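Local coordinates for GCN5-related N-acetyltransferase (Kribbella flavida, PDB 4H89), which probably transfers acyl groups, most likely acetyl from acetyl-coenzyme A as in other GNAT-family enzymes, to an acceptor that is not established, at residues A[12-15]-A[16-20]. Sequence-based numbering, arbitrary orientation.
Sequences RDAE and DADWP
R12 and D18 meet end-on in a salt bridge that ties the end of a strand to the 3-10 turn following it. NH1 of R12 lies 2.8 Å from OD2 of D18, on that oxygen's syn side, and NH2 of R12 reaches OD1 of D18 at 3.2 Å in a nearly straight bond. The guanidinium and carboxylate planes are twisted 33° apart, which leaves the two-nitrogen grip somewhat skewed. OD2 of D18 takes a second strong bond: the backbone N of E15 approaches from above the carboxylate plane, 2.8 Å away and almost linear at 176°. In return, N of D18 donates to O of E15 at 2.9 Å. D18 thus grips E15 at both its N and its O, closing the turn at 15-18 and fixing the rotation of the buried residue's carboxylate.

On the arginine side, NH1 of R12 also donates to O of D13, 3.0 Å away; this bond at the guanidinium edge, close to its plane, helps fix the group's rotation. R12 gets there with CG between its own backbone N and carbonyl carbon (chi1 60°), from where the chain runs extended to NE. OE2 of E15 sits above the rim of one guanidinium face, 3.4 Å from NH1 of R12, an electrostatic pairing only that completes a three-residue network. A leucine at R12 would probably leave the carboxylates of D18 and E15 without the positive charge they now share.

The turn links the first strand of the GNAT-type mixed sheet to the first helix, 19-32. R12 packs on V64 and V66, and D18 on V64, all along strand 61-66, to which strand 10-13, outermost within the chain, runs antiparallel. W19, just past D18, packs against A47, R48 and W51 of helix 44-51.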
loop_
_atom_site.group_PDB
_atom_site.type_symbol
_atom_site.label_atom_id
_atom_site.label_comp_id
_atom_site.label_asym_id
_atom_site.label_seq_id
_atom_site.Cartn_x
_atom_site.Cartn_y
_atom_site.Cartn_z
ATOM N N ARG A 12 -11.226 19.243 -13.587
ATOM C CA ARG A 12 -12.616 19.077 -13.218
ATOM C C ARG A 12 -12.846 17.608 -12.890
ATOM O O ARG A 12 -12.035 16.726 -13.207
ATOM C CB ARG A 12 -13.567 19.475 -14.354
ATOM C CG ARG A 12 -13.402 18.675 -15.638
ATOM C CD ARG A 12 -14.574 18.865 -16.589
ATOM N NE ARG A 12 -14.390 18.211 -17.883
ATOM C CZ ARG A 12 -14.499 16.882 -18.142
ATOM N NH1 ARG A 12 -14.797 15.988 -17.222
ATOM N NH2 ARG A 12 -14.315 16.394 -19.381
ATOM N N ASP A 13 -13.978 17.329 -12.220
ATOM C CA ASP A 13 -14.337 15.965 -11.949
ATOM C C ASP A 13 -14.413 15.179 -13.278
ATOM O O ASP A 13 -14.908 15.651 -14.292
ATOM C CB ASP A 13 -15.708 15.837 -11.278
ATOM C CG ASP A 13 -15.750 16.340 -9.870
ATOM O OD1 ASP A 13 -14.787 16.897 -9.337
ATOM O OD2 ASP A 13 -16.854 16.180 -9.294
ATOM N N ALA A 14 -13.903 13.958 -13.258
ATOM C CA ALA A 14 -13.997 13.066 -14.394
ATOM C C ALA A 14 -15.460 12.665 -14.582
ATOM O O ALA A 14 -16.181 12.466 -13.611
ATOM C CB ALA A 14 -13.137 11.839 -14.170
ATOM N N GLU A 15 -15.860 12.539 -15.846
ATOM C CA GLU A 15 -17.167 12.035 -16.234
ATOM C C GLU A 15 -16.943 10.629 -16.730
ATOM O O GLU A 15 -15.847 10.291 -17.174
ATOM C CB GLU A 15 -17.769 12.930 -17.347
ATOM C CG GLU A 15 -18.062 14.345 -16.782
ATOM C CD GLU A 15 -18.254 15.495 -17.796
ATOM O OE1 GLU A 15 -18.533 15.255 -18.997
ATOM O OE2 GLU A 15 -18.135 16.683 -17.368
ATOM N N ASP A 16 -17.955 9.789 -16.672
ATOM C CA ASP A 16 -17.817 8.395 -17.137
ATOM C C ASP A 16 -17.327 8.279 -18.566
ATOM O O ASP A 16 -16.455 7.440 -18.885
ATOM C CB ASP A 16 -19.131 7.680 -16.996
ATOM C CG ASP A 16 -19.550 7.562 -15.565
ATOM O OD1 ASP A 16 -18.843 6.843 -14.801
ATOM O OD2 ASP A 16 -20.553 8.227 -15.207
ATOM N N ALA A 17 -17.784 9.208 -19.388
ATOM C CA ALA A 17 -17.374 9.309 -20.766
ATOM C C ALA A 17 -15.919 9.671 -20.991
ATOM O O ALA A 17 -15.438 9.499 -22.124
ATOM C CB ALA A 17 -18.278 10.294 -21.492
ATOM N N ASP A 18 -15.198 10.174 -19.964
ATOM C CA ASP A 18 -13.760 10.463 -20.111
ATOM C C ASP A 18 -12.893 9.211 -20.067
ATOM O O ASP A 18 -11.733 9.266 -20.443
ATOM C CB ASP A 18 -13.336 11.398 -18.979
ATOM C CG ASP A 18 -13.984 12.749 -19.045
ATOM O OD1 ASP A 18 -14.192 13.287 -20.125
ATOM O OD2 ASP A 18 -14.199 13.327 -17.939
ATOM N N TRP A 19 -13.424 8.087 -19.569
ATOM C CA TRP A 19 -12.570 6.903 -19.346
ATOM C C TRP A 19 -11.832 6.426 -20.615
ATOM O O TRP A 19 -10.647 6.112 -20.535
ATOM C CB TRP A 19 -13.325 5.758 -18.639
ATOM C CG TRP A 19 -12.548 4.501 -18.605
ATOM C CD1 TRP A 19 -12.797 3.362 -19.328
ATOM C CD2 TRP A 19 -11.280 4.275 -17.948
ATOM N NE1 TRP A 19 -11.810 2.458 -19.111
ATOM C CE2 TRP A 19 -10.883 2.979 -18.246
ATOM C CE3 TRP A 19 -10.491 5.033 -17.086
ATOM C CZ2 TRP A 19 -9.711 2.441 -17.772
ATOM C CZ3 TRP A 19 -9.313 4.504 -16.600
ATOM C CH2 TRP A 19 -8.938 3.203 -16.956
ATOM N N PRO A 20 -12.495 6.372 -21.779
ATOM C CA PRO A 20 -11.755 5.958 -22.967
ATOM C C PRO A 20 -10.561 6.780 -23.319
ATOM O O PRO A 20 -9.635 6.253 -23.898
ATOM C CB PRO A 20 -12.831 5.982 -24.079
ATOM C CG PRO A 20 -14.101 5.749 -23.343
ATOM C CD PRO A 20 -13.927 6.517 -22.077
#